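Long-range contacts in putative isohexenylglutaconyl-CoA hydratase (Pseudomonas aeruginosa, PDB 4ZU2), which probably hydrates isohexenylglutaconyl-CoA, a branched enoyl-CoA intermediate of citronellate breakdown, as a trimeric member of the crotonase family: residues D49-L57 against L201-N210; R156-R164 against E176-H184. One frame throughout, in Å; residues are numbered along the deposited sequence.

Interaction 1 of 2, residues D49-L57 against L201-N210; sequences DRSVRALVL and LEQLRRCAPN
The guanidinium of R53 has the CD methylene of R205 over one face, 3.4 Å above the plane and toward the rim, while R205 O and a water lie in plane at its edge. This is the seam in the crotonase fold where strand 54-57 of the core sheet runs nearly antiparallel to helix 201-205, the axes 10.6 Å apart. R53 NH2 donates 2.6 Å to R205 O and 2.9 Å to C207 O, both from above the carbonyl plane, and so ties R53 to the backbone of 205-207 that leads into helix 209-221. The water accepts from R53 NE and donates to C207 O, and R53 NH1 goes on to W262 O. With chi3 at 64° the R53 chain bends just short of its end, and its guanidinium stands 65° to that of R205. The two charges come close, NH1 to NH1 3.8 Å, but R205 has E15 as salt-bridge partner, which probably offsets the repulsion. Toward the strand the contact turns apolar: A54 CB touches both L201 CD2 (3.9 Å) and L204 CD1, and L167 of the second subunit packs on L204. At the solvent-facing end P209 CB rests 3.7 Å from R50 O. R50 gives NH1 to R47 O, whereas N210 ND2 binds E246; between them, N210 OD1 lies 3.6 Å from R50 CG.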
ATOM      1  N   ASP A  49      13.816  26.886   6.758  1.00 38.14           N
ATOM      2  CA  ASP A  49      13.968  27.316   8.138  1.00 39.06           C
ATOM      3  C   ASP A  49      13.750  26.208   9.151  1.00 38.08           C
ATOM      4  O   ASP A  49      12.602  25.817   9.419  1.00 34.50           O
ATOM      5  CB  ASP A  49      12.991  28.440   8.446  1.00 45.66           C
ATOM      6  CG  ASP A  49      13.295  29.103   9.752  1.00 49.00           C
ATOM      7  OD1 ASP A  49      12.873  28.584  10.803  1.00 50.55           O
ATOM      8  OD2 ASP A  49      14.001  30.116   9.723  1.00 49.95           O
ATOM      9  N   ARG A  50      14.845  25.753   9.766  1.00 36.69           N
ATOM     10  CA  ARG A  50      14.812  24.595  10.669  1.00 33.24           C
ATOM     11  C   ARG A  50      14.400  24.970  12.086  1.00 32.60           C
ATOM     12  O   ARG A  50      14.237  24.097  12.941  1.00 29.35           O
ATOM     13  CB  ARG A  50      16.169  23.889  10.710  1.00 38.79           C
ATOM     14  CG  ARG A  50      16.586  23.208   9.401  1.00 42.74           C
ATOM     15  CD  ARG A  50      15.701  22.016   8.989  1.00 37.12           C
ATOM     16  NE  ARG A  50      15.689  21.895   7.533  1.00 33.71           N
ATOM     17  CZ  ARG A  50      14.786  22.444   6.731  1.00 32.55           C
ATOM     18  NH1 ARG A  50      13.757  23.135   7.228  1.00 26.90           N
ATOM     19  NH2 ARG A  50      14.913  22.296   5.418  1.00 36.58           N
ATOM     20  N   SER A  51      14.235  26.268  12.341  1.00 31.82           N
ATOM     21  CA  SER A  51      13.570  26.680  13.555  1.00 32.45           C
ATOM     22  C   SER A  51      12.073  26.305  13.472  1.00 32.93           C
ATOM     23  O   SER A  51      11.435  26.065  14.495  1.00 37.11           O
ATOM     24  CB  SER A  51      13.815  28.173  13.837  1.00 29.01           C
ATOM     25  OG  SER A  51      12.788  28.996  13.320  1.00 34.01           O
ATOM     26  N   VAL A  52      11.516  26.202  12.262  1.00 31.59           N
ATOM     27  CA  VAL A  52      10.114  25.772  12.089  1.00 23.61           C
ATOM     28  C   VAL A  52      10.065  24.259  11.865  1.00 23.58           C
ATOM     29  O   VAL A  52      10.430  23.779  10.801  1.00 21.80           O
ATOM     30  CB  VAL A  52       9.469  26.513  10.902  1.00 31.63           C
ATOM     31  CG1 VAL A  52       7.995  26.156  10.784  1.00 32.13           C
ATOM     32  CG2 VAL A  52       9.630  28.029  11.058  1.00 29.14           C
ATOM     33  N   ARG A  53       9.645  23.512  12.881  1.00 24.98           N
ATOM     34  CA  ARG A  53       9.846  22.053  12.945  1.00 22.15           C
ATOM     35  C   ARG A  53       8.528  21.329  12.680  1.00 25.75           C
ATOM     36  O   ARG A  53       8.520  20.141  12.369  1.00 20.67           O
ATOM     37  CB  ARG A  53      10.315  21.649  14.351  1.00 27.89           C
ATOM     38  CG  ARG A  53      11.616  22.283  14.823  1.00 33.59           C
ATOM     39  CD  ARG A  53      11.841  22.069  16.329  1.00 36.33           C
ATOM     40  NE  ARG A  53      12.013  20.658  16.689  1.00 33.88           N
ATOM     41  CZ  ARG A  53      12.198  20.201  17.931  1.00 38.77           C
ATOM     42  NH1 ARG A  53      12.229  21.021  18.994  1.00 39.05           N
ATOM     43  NH2 ARG A  53      12.347  18.903  18.120  1.00 38.27           N
ATOM     44  N   ALA A  54       7.408  22.040  12.855  1.00 28.13           N
ATOM     45  CA  ALA A  54       6.100  21.463  12.577  1.00 24.96           C
ATOM     46  C   ALA A  54       5.086  22.488  12.012  1.00 23.21           C
ATOM     47  O   ALA A  54       5.183  23.692  12.239  1.00 15.36           O
ATOM     48  CB  ALA A  54       5.552  20.771  13.793  1.00 24.68           C
ATOM     49  N   LEU A  55       4.155  21.979  11.216  1.00 19.02           N
ATOM     50  CA  LEU A  55       3.066  22.768  10.702  1.00 24.52           C
ATOM     51  C   LEU A  55       1.793  22.056  11.097  1.00 23.82           C
ATOM     52  O   LEU A  55       1.705  20.823  11.005  1.00 29.28           O
ATOM     53  CB  LEU A  55       3.129  22.924   9.187  1.00 18.89           C
ATOM     54  CG  LEU A  55       4.487  23.422   8.662  1.00 24.05           C
ATOM     55  CD1 LEU A  55       4.595  23.226   7.139  1.00 19.09           C
ATOM     56  CD2 LEU A  55       4.746  24.870   9.056  1.00 25.72           C
ATOM     57  N   VAL A  56       0.839  22.845  11.591  1.00 18.58           N
ATOM     58  CA  VAL A  56      -0.501  22.355  11.878  1.00 23.64           C
ATOM     59  C   VAL A  56      -1.469  23.100  10.971  1.00 22.46           C
ATOM     60  O   VAL A  56      -1.407  24.301  10.796  1.00 25.69           O
ATOM     61  CB  VAL A  56      -0.860  22.492  13.362  1.00 29.40           C
ATOM     62  CG1 VAL A  56      -2.082  21.653  13.661  1.00 29.75           C
ATOM     63  CG2 VAL A  56       0.309  22.034  14.231  1.00 25.54           C
ATOM     64  N   LEU A  57      -2.304  22.325  10.327  1.00 20.05           N
ATOM     65  CA  LEU A  57      -3.086  22.772   9.249  1.00 22.29           C
ATOM     66  C   LEU A  57      -4.490  22.522   9.707  1.00 27.39           C
ATOM     67  O   LEU A  57      -4.839  21.400  10.071  1.00 25.49           O
ATOM     68  CB  LEU A  57      -2.761  21.959   8.003  1.00 25.12           C
ATOM     69  CG  LEU A  57      -3.475  22.440   6.747  1.00 30.25           C
ATOM     70  CD1 LEU A  57      -3.292  23.917   6.528  1.00 29.09           C
ATOM     71  CD2 LEU A  57      -2.977  21.646   5.531  1.00 31.34           C
ATOM     72  N   LEU A 201       2.731  16.514  18.949  1.00 28.38           N
ATOM     73  CA  LEU A 201       3.716  17.580  18.939  1.00 28.24           C
ATOM     74  C   LEU A 201       4.811  17.363  19.967  1.00 29.39           C
ATOM     75  O   LEU A 201       5.927  17.814  19.770  1.00 34.23           O
ATOM     76  CB  LEU A 201       3.059  18.934  19.150  1.00 21.05           C
ATOM     77  CG  LEU A 201       2.267  19.487  17.954  1.00 32.35           C
ATOM     78  CD1 LEU A 201       1.590  20.817  18.338  1.00 30.79           C
ATOM     79  CD2 LEU A 201       3.154  19.687  16.691  1.00 33.09           C
ATOM     80  N   GLU A 202       4.519  16.672  21.053  1.00 26.66           N
ATOM     81  CA  GLU A 202       5.564  16.467  22.032  1.00 32.43           C
ATOM     82  C   GLU A 202       6.429  15.293  21.554  1.00 31.96           C
ATOM     83  O   GLU A 202       7.621  15.296  21.760  1.00 31.36           O
ATOM     84  CB  GLU A 202       5.008  16.285  23.441  1.00 36.80           C
ATOM     85  CG  GLU A 202       6.024  16.699  24.483  1.00 49.51           C
ATOM     86  CD  GLU A 202       6.172  18.195  24.635  1.00 55.65           C
ATOM     87  OE1 GLU A 202       5.138  18.893  24.560  1.00 56.83           O
ATOM     88  OE2 GLU A 202       7.331  18.662  24.801  1.00 56.92           O
ATOM     89  N   GLN A 203       5.832  14.318  20.868  1.00 30.28           N
ATOM     90  CA  GLN A 203       6.631  13.268  20.234  1.00 31.50           C
ATOM     91  C   GLN A 203       7.609  13.834  19.224  1.00 34.52           C
ATOM     92  O   GLN A 203       8.743  13.376  19.101  1.00 36.85           O
ATOM     93  CB  GLN A 203       5.742  12.268  19.535  1.00 30.11           C
ATOM     94  CG  GLN A 203       4.857  11.532  20.498  1.00 31.92           C
ATOM     95  CD  GLN A 203       3.923  10.573  19.798  1.00 34.36           C
ATOM     96  OE1 GLN A 203       3.127  10.959  18.950  1.00 34.32           O
ATOM     97  NE2 GLN A 203       4.035   9.309  20.139  1.00 36.97           N
ATOM     98  N   LEU A 204       7.147  14.843  18.499  1.00 33.52           N
ATOM     99  CA  LEU A 204       7.921  15.449  17.438  1.00 28.35           C
ATOM    100  C   LEU A 204       9.100  16.242  17.958  1.00 32.07           C
ATOM    101  O   LEU A 204      10.117  16.390  17.260  1.00 29.59           O
ATOM    102  CB  LEU A 204       6.979  16.358  16.626  1.00 23.37           C
ATOM    103  CG  LEU A 204       7.477  17.301  15.534  1.00 19.83           C
ATOM    104  CD1 LEU A 204       8.082  18.586  16.071  1.00 17.54           C
ATOM    105  CD2 LEU A 204       8.396  16.610  14.577  1.00 19.63           C
ATOM    106  N   ARG A 205       8.969  16.794  19.163  1.00 34.55           N
ATOM    107  CA  ARG A 205      10.010  17.684  19.691  1.00 33.04           C
ATOM    108  C   ARG A 205      11.247  16.895  20.172  1.00 29.79           C
ATOM    109  O   ARG A 205      12.333  17.487  20.348  1.00 24.99           O
ATOM    110  CB  ARG A 205       9.457  18.583  20.826  1.00 37.39           C
ATOM    111  CG  ARG A 205       8.337  19.580  20.411  1.00 63.09           C
ATOM    112  CD  ARG A 205       8.853  20.858  19.736  1.00 61.18           C
ATOM    113  NE  ARG A 205       8.076  22.048  20.111  1.00 54.88           N
ATOM    114  CZ  ARG A 205       8.409  23.316  19.820  1.00 45.11           C
ATOM    115  NH1 ARG A 205       9.511  23.621  19.144  1.00 31.54           N
ATOM    116  NH2 ARG A 205       7.625  24.306  20.213  1.00 50.75           N
ATOM    117  N   ARG A 206      11.066  15.583  20.400  1.00 27.27           N
ATOM    118  CA  ARG A 206      12.158  14.648  20.642  1.00 28.01           C
ATOM    119  C   ARG A 206      13.081  14.590  19.415  1.00 34.20           C
ATOM    120  O   ARG A 206      14.261  14.292  19.531  1.00 36.64           O
ATOM    121  CB  ARG A 206      11.651  13.199  20.837  1.00 32.72           C
ATOM    122  CG  ARG A 206      10.592  12.914  21.867  1.00 37.54           C
ATOM    123  CD  ARG A 206      11.016  13.406  23.217  1.00 49.21           C
ATOM    124  NE  ARG A 206       9.982  13.190  24.232  1.00 55.35           N
ATOM    125  CZ  ARG A 206       9.094  14.109  24.627  1.00 55.46           C
ATOM    126  NH1 ARG A 206       9.102  15.349  24.097  1.00 52.71           N
ATOM    127  NH2 ARG A 206       8.190  13.783  25.564  1.00 50.70           N
ATOM    128  N   CYS A 207      12.513  14.871  18.241  1.00 34.21           N
ATOM    129  CA  CYS A 207      13.124  14.565  16.953  1.00 32.73           C
ATOM    130  C   CYS A 207      13.809  15.773  16.339  1.00 30.49           C
ATOM    131  O   CYS A 207      13.224  16.857  16.234  1.00 30.26           O
ATOM    132  CB  CYS A 207      12.045  14.004  16.006  1.00 31.46           C
ATOM    133  SG  CYS A 207      11.273  12.437  16.593  1.00 22.12           S
ATOM    134  N   ALA A 208      15.067  15.602  15.943  1.00 26.58           N
ATOM    135  CA  ALA A 208      15.848  16.718  15.358  1.00 25.91           C
ATOM    136  C   ALA A 208      15.309  17.161  13.986  1.00 31.27           C
ATOM    137  O   ALA A 208      14.804  16.341  13.208  1.00 36.16           O
ATOM    138  CB  ALA A 208      17.336  16.319  15.229  1.00 22.87           C
ATOM    139  N   PRO A 209      15.439  18.449  13.665  1.00 29.18           N
ATOM    140  CA  PRO A 209      14.870  18.962  12.414  1.00 29.87           C
ATOM    141  C   PRO A 209      15.634  18.641  11.108  1.00 29.92           C
ATOM    142  O   PRO A 209      15.015  18.393  10.081  1.00 26.32           O
ATOM    143  CB  PRO A 209      14.812  20.477  12.648  1.00 25.05           C
ATOM    144  CG  PRO A 209      15.730  20.753  13.792  1.00 22.41           C
ATOM    145  CD  PRO A 209      15.722  19.527  14.632  1.00 28.10           C
ATOM    146  N   ASN A 210      16.950  18.670  11.116  1.00 31.55           N
ATOM    147  CA  ASN A 210      17.668  18.250   9.923  1.00 29.61           C
ATOM    148  C   ASN A 210      17.554  16.748   9.699  1.00 28.38           C
ATOM    149  O   ASN A 210      17.469  16.310   8.553  1.00 33.53           O
ATOM    150  CB  ASN A 210      19.118  18.690   9.951  1.00 27.59           C
ATOM    151  CG  ASN A 210      19.256  20.177  10.028  1.00 28.24           C
ATOM    152  OD1 ASN A 210      19.274  20.872   9.009  1.00 34.26           O
ATOM    153  ND2 ASN A 210      19.327  20.685  11.238  1.00 29.80           N
TER
HETATM  154  O   HOH W   1      12.166  18.618  14.679  1.00 19.11           O

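Interaction 2 of 2, residues R156-R164 against E176-H184; sequences RIGLTQARR and EALRLGLVH
E176 opens the second segment facing R164: its OE2 stays 4.0 Å from R164 NH2, too far for a salt bridge, and a water joins OE2 to R164 NH1. In this crotonase-family chain, helix 174-179 ends in a Schellman motif at G181, and the turn packs on the kink between helices 149-157 and 159-168. E176 OE1 forms a salt bridge with R179. L180 points toward segment 156-164, and L180 O shares a water with I157 O, accepting 2.6 Å from it. G181, with positive phi, brings its backbone against I157 CG2; that methyl also lies 3.5 Å from L180 O. L182 offers both its carbonyl and its side chain. R156 presents its NE/NH2 side to L182 O, both nitrogens 2.9 Å away and coming from the same face of the carbonyl plane. R156 CG, anti to the backbone N (chi1 -173°), meets L182 CD1 at 3.5 Å; the bend at chi2 then carries the chain on toward L182 O, while NH1 holds S124 O. H184 closes the segment, NE2 bonded to T160 O of the second subunit, its ring 77° to the guanidinium and CE1 3.9 Å from R156 NH2.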
ATOM      1  N   ARG A 156      -1.756   7.588  -0.728  1.00 18.73           N
ATOM      2  CA  ARG A 156      -2.235   7.723   0.630  1.00 16.87           C
ATOM      3  C   ARG A 156      -2.751   6.386   1.202  1.00 21.64           C
ATOM      4  O   ARG A 156      -2.278   5.941   2.232  1.00 22.98           O
ATOM      5  CB  ARG A 156      -3.322   8.791   0.725  1.00 19.11           C
ATOM      6  CG  ARG A 156      -3.734   9.071   2.172  1.00 18.02           C
ATOM      7  CD  ARG A 156      -2.630   9.734   2.926  1.00 16.20           C
ATOM      8  NE  ARG A 156      -3.057  10.218   4.225  1.00 21.17           N
ATOM      9  CZ  ARG A 156      -2.342  11.027   4.983  1.00 20.73           C
ATOM     10  NH1 ARG A 156      -1.153  11.426   4.580  1.00 20.92           N
ATOM     11  NH2 ARG A 156      -2.794  11.399   6.168  1.00 21.60           N
ATOM     12  N   ILE A 157      -3.647   5.738   0.478  1.00 25.43           N
ATOM     13  CA  ILE A 157      -4.401   4.593   0.965  1.00 26.42           C
ATOM     14  C   ILE A 157      -4.348   3.389   0.025  1.00 23.57           C
ATOM     15  O   ILE A 157      -4.926   2.353   0.333  1.00 20.35           O
ATOM     16  CB  ILE A 157      -5.905   4.991   1.143  1.00 17.67           C
ATOM     17  CG1 ILE A 157      -6.523   5.377  -0.193  1.00 18.21           C
ATOM     18  CG2 ILE A 157      -6.061   6.137   2.125  1.00 14.50           C
ATOM     19  CD1 ILE A 157      -7.963   5.850  -0.082  1.00 24.65           C
ATOM     20  N   GLY A 158      -3.714   3.555  -1.141  1.00 25.40           N
ATOM     21  CA  GLY A 158      -3.563   2.500  -2.127  1.00 22.40           C
ATOM     22  C   GLY A 158      -4.611   2.526  -3.233  1.00 24.47           C
ATOM     23  O   GLY A 158      -5.717   3.032  -3.043  1.00 25.46           O
ATOM     24  N   LEU A 159      -4.261   1.979  -4.405  1.00 23.11           N
ATOM     25  CA  LEU A 159      -5.182   1.925  -5.531  1.00 22.44           C
ATOM     26  C   LEU A 159      -6.552   1.334  -5.156  1.00 21.53           C
ATOM     27  O   LEU A 159      -7.604   1.753  -5.665  1.00 15.37           O
ATOM     28  CB  LEU A 159      -4.576   1.109  -6.652  1.00 18.33           C
ATOM     29  CG  LEU A 159      -5.431   0.909  -7.911  1.00 19.82           C
ATOM     30  CD1 LEU A 159      -5.589   2.235  -8.694  1.00 16.88           C
ATOM     31  CD2 LEU A 159      -4.801  -0.126  -8.819  1.00 20.35           C
ATOM     32  N   THR A 160      -6.531   0.346  -4.271  1.00 17.68           N
ATOM     33  CA  THR A 160      -7.702  -0.499  -4.064  1.00 23.44           C
ATOM     34  C   THR A 160      -8.781   0.342  -3.400  1.00 23.63           C
ATOM     35  O   THR A 160      -9.940   0.280  -3.774  1.00 21.40           O
ATOM     36  CB  THR A 160      -7.373  -1.746  -3.238  1.00 26.70           C
ATOM     37  OG1 THR A 160      -6.396  -2.529  -3.944  1.00 30.68           O
ATOM     38  CG2 THR A 160      -8.660  -2.593  -2.968  1.00 23.48           C
ATOM     39  N   GLN A 161      -8.381   1.185  -2.458  1.00 23.00           N
ATOM     40  CA  GLN A 161      -9.356   2.036  -1.849  1.00 22.64           C
ATOM     41  C   GLN A 161      -9.673   3.256  -2.688  1.00 19.47           C
ATOM     42  O   GLN A 161     -10.791   3.728  -2.664  1.00 14.58           O
ATOM     43  CB  GLN A 161      -8.928   2.421  -0.457  1.00 28.31           C
ATOM     44  CG  GLN A 161      -9.095   1.283   0.523  1.00 31.33           C
ATOM     45  CD  GLN A 161     -10.512   0.804   0.616  1.00 33.45           C
ATOM     46  OE1 GLN A 161     -11.464   1.439   0.123  1.00 44.88           O
ATOM     47  NE2 GLN A 161     -10.677  -0.300   1.271  1.00 30.21           N
ATOM     48  N   ALA A 162      -8.692   3.730  -3.450  1.00 16.14           N
ATOM     49  CA  ALA A 162      -8.799   5.010  -4.131  1.00 14.26           C
ATOM     50  C   ALA A 162      -9.786   4.891  -5.236  1.00 19.21           C
ATOM     51  O   ALA A 162     -10.601   5.804  -5.429  1.00 17.00           O
ATOM     52  CB  ALA A 162      -7.447   5.504  -4.698  1.00  3.23           C
ATOM     53  N   ARG A 163      -9.707   3.776  -5.962  1.00 20.01           N
ATOM     54  CA  ARG A 163     -10.618   3.530  -7.068  1.00 13.64           C
ATOM     55  C   ARG A 163     -12.089   3.597  -6.631  1.00 23.68           C
ATOM     56  O   ARG A 163     -12.893   4.143  -7.352  1.00 24.94           O
ATOM     57  CB  ARG A 163     -10.295   2.237  -7.819  1.00 12.62           C
ATOM     58  CG  ARG A 163     -10.307   0.928  -7.006  1.00 14.58           C
ATOM     59  CD  ARG A 163      -9.354  -0.064  -7.580  1.00 16.60           C
ATOM     60  NE  ARG A 163      -9.665  -0.388  -8.973  1.00 15.88           N
ATOM     61  CZ  ARG A 163      -9.041  -1.318  -9.684  1.00 20.56           C
ATOM     62  NH1 ARG A 163      -8.031  -2.039  -9.164  1.00 21.69           N
ATOM     63  NH2 ARG A 163      -9.411  -1.521 -10.924  1.00 22.87           N
ATOM     64  N   ARG A 164     -12.426   3.092  -5.439  1.00 27.18           N
ATOM     65  CA  ARG A 164     -13.807   3.090  -4.977  1.00 21.32           C
ATOM     66  C   ARG A 164     -14.236   4.494  -4.626  1.00 17.04           C
ATOM     67  O   ARG A 164     -15.300   4.898  -5.015  1.00 23.67           O
ATOM     68  CB  ARG A 164     -14.011   2.183  -3.747  1.00 24.76           C
ATOM     69  CG  ARG A 164     -15.433   2.193  -3.201  1.00 29.22           C
ATOM     70  CD  ARG A 164     -15.657   1.186  -2.058  1.00 27.98           C
ATOM     71  NE  ARG A 164     -15.228   1.709  -0.775  1.00 25.96           N
ATOM     72  CZ  ARG A 164     -15.897   2.594  -0.041  1.00 25.07           C
ATOM     73  NH1 ARG A 164     -17.052   3.071  -0.444  1.00 29.57           N
ATOM     74  NH2 ARG A 164     -15.411   2.994   1.123  1.00 28.25           N
ATOM     75  N   GLU A 176     -14.284   5.691   9.614  1.00 23.53           N
ATOM     76  CA  GLU A 176     -13.963   5.045   8.363  1.00 28.49           C
ATOM     77  C   GLU A 176     -12.616   5.511   7.807  1.00 27.94           C
ATOM     78  O   GLU A 176     -11.939   4.735   7.117  1.00 30.68           O
ATOM     79  CB  GLU A 176     -15.062   5.316   7.339  1.00 32.78           C
ATOM     80  CG  GLU A 176     -14.715   4.892   5.926  1.00 35.57           C
ATOM     81  CD  GLU A 176     -15.529   3.764   5.398  1.00 38.10           C
ATOM     82  OE1 GLU A 176     -15.064   2.618   5.508  1.00 45.11           O
ATOM     83  OE2 GLU A 176     -16.609   4.012   4.842  1.00 35.86           O
ATOM     84  N   ALA A 177     -12.212   6.749   8.097  1.00 22.85           N
ATOM     85  CA  ALA A 177     -11.019   7.286   7.449  1.00 22.24           C
ATOM     86  C   ALA A 177      -9.779   6.777   8.136  1.00 29.01           C
ATOM     87  O   ALA A 177      -8.731   6.691   7.532  1.00 30.11           O
ATOM     88  CB  ALA A 177     -11.023   8.771   7.411  1.00 12.53           C
ATOM     89  N   LEU A 178      -9.925   6.453   9.415  1.00 32.60           N
ATOM     90  CA  LEU A 178      -8.929   5.729  10.178  1.00 32.84           C
ATOM     91  C   LEU A 178      -8.807   4.278   9.696  1.00 34.47           C
ATOM     92  O   LEU A 178      -7.708   3.720   9.597  1.00 34.20           O
ATOM     93  CB  LEU A 178      -9.347   5.764  11.644  1.00 33.80           C
ATOM     94  CG  LEU A 178      -8.348   5.470  12.763  1.00 33.72           C
ATOM     95  CD1 LEU A 178      -8.726   4.172  13.435  1.00 32.81           C
ATOM     96  CD2 LEU A 178      -6.911   5.457  12.267  1.00 29.08           C
ATOM     97  N   ARG A 179      -9.937   3.667   9.374  1.00 38.12           N
ATOM     98  CA  ARG A 179      -9.939   2.256   9.002  1.00 36.38           C
ATOM     99  C   ARG A 179      -9.228   2.043   7.668  1.00 35.02           C
ATOM    100  O   ARG A 179      -8.474   1.069   7.506  1.00 31.80           O
ATOM    101  CB  ARG A 179     -11.371   1.715   8.931  1.00 36.42           C
ATOM    102  CG  ARG A 179     -11.418   0.241   8.554  1.00 35.08           C
ATOM    103  CD  ARG A 179     -12.804  -0.317   8.500  1.00 39.54           C
ATOM    104  NE  ARG A 179     -13.568   0.196   7.369  1.00 47.49           N
ATOM    105  CZ  ARG A 179     -13.497  -0.288   6.132  1.00 57.40           C
ATOM    106  NH1 ARG A 179     -12.681  -1.301   5.846  1.00 59.62           N
ATOM    107  NH2 ARG A 179     -14.231   0.255   5.167  1.00 59.83           N
ATOM    108  N   LEU A 180      -9.470   2.976   6.735  1.00 36.42           N
ATOM    109  CA  LEU A 180      -8.922   2.951   5.363  1.00 31.16           C
ATOM    110  C   LEU A 180      -7.494   3.458   5.288  1.00 30.90           C
ATOM    111  O   LEU A 180      -6.893   3.441   4.219  1.00 33.73           O
ATOM    112  CB  LEU A 180      -9.797   3.798   4.403  1.00 29.24           C
ATOM    113  CG  LEU A 180     -11.228   3.354   4.144  1.00 28.98           C
ATOM    114  CD1 LEU A 180     -12.059   4.393   3.373  1.00 36.12           C
ATOM    115  CD2 LEU A 180     -11.221   2.079   3.392  1.00 32.50           C
ATOM    116  N   GLY A 181      -6.941   3.912   6.411  1.00 30.95           N
ATOM    117  CA  GLY A 181      -5.567   4.396   6.443  1.00 24.44           C
ATOM    118  C   GLY A 181      -5.406   5.818   5.916  1.00 28.00           C
ATOM    119  O   GLY A 181      -4.297   6.267   5.564  1.00 22.52           O
ATOM    120  N   LEU A 182      -6.511   6.553   5.876  1.00 27.19           N
ATOM    121  CA  LEU A 182      -6.506   7.902   5.302  1.00 25.75           C
ATOM    122  C   LEU A 182      -5.982   8.898   6.313  1.00 22.60           C
ATOM    123  O   LEU A 182      -5.292   9.879   5.986  1.00 19.59           O
ATOM    124  CB  LEU A 182      -7.931   8.287   4.872  1.00 21.65           C
ATOM    125  CG  LEU A 182      -8.051   9.676   4.257  1.00 26.98           C
ATOM    126  CD1 LEU A 182      -6.926   9.957   3.271  1.00 27.99           C
ATOM    127  CD2 LEU A 182      -9.417   9.816   3.547  1.00 44.92           C
ATOM    128  N   VAL A 183      -6.342   8.648   7.566  1.00 24.47           N
ATOM    129  CA  VAL A 183      -5.859   9.448   8.682  1.00 20.20           C
ATOM    130  C   VAL A 183      -5.291   8.481   9.733  1.00 17.90           C
ATOM    131  O   VAL A 183      -5.547   7.255   9.680  1.00 17.94           O
ATOM    132  CB  VAL A 183      -7.002  10.316   9.264  1.00 28.53           C
ATOM    133  CG1 VAL A 183      -7.631  11.193   8.156  1.00 23.27           C
ATOM    134  CG2 VAL A 183      -8.078   9.424   9.959  1.00 29.08           C
ATOM    135  N   HIS A 184      -4.517   9.030  10.663  1.00 23.48           N
ATOM    136  CA  HIS A 184      -3.768   8.249  11.651  1.00 21.74           C
ATOM    137  C   HIS A 184      -4.473   8.113  13.005  1.00 25.80           C
ATOM    138  O   HIS A 184      -4.195   7.180  13.732  1.00 26.10           O
ATOM    139  CB  HIS A 184      -2.410   8.903  11.891  1.00 29.19           C
ATOM    140  CG  HIS A 184      -1.507   8.925  10.695  1.00 32.05           C
ATOM    141  ND1 HIS A 184      -1.429  10.003   9.849  1.00 24.94           N
ATOM    142  CD2 HIS A 184      -0.624   8.005  10.228  1.00 33.74           C
ATOM    143  CE1 HIS A 184      -0.546   9.745   8.896  1.00 33.25           C
ATOM    144  NE2 HIS A 184      -0.038   8.549   9.109  1.00 34.71           N
TER
HETATM  145  O   HOH W   2      -5.980   1.602   2.590  1.00 34.43           O
HETATM  146  O   HOH W   3     -17.867   4.525   2.083  1.00 30.81           O

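Interaction 2 falls in the span of chain between the two segments of interaction 1, but the two sit about 26 Å apart, centre to centre, with the middle of the chain between them. Interaction 1 ties a strand of the core sheet to the helix pair 190-205 and 209-221 and is only partly buried, apolar at the sheet, mixed toward the exposed end. Interaction 2 is buried and joins helix ends and turns, with no strand in either segment. In both, an arginine serves main-chain carbonyls: R53 divides one nitrogen between two, R156 spends two nitrogens on one. Both reach the second subunit, but interaction 2 also meets the third.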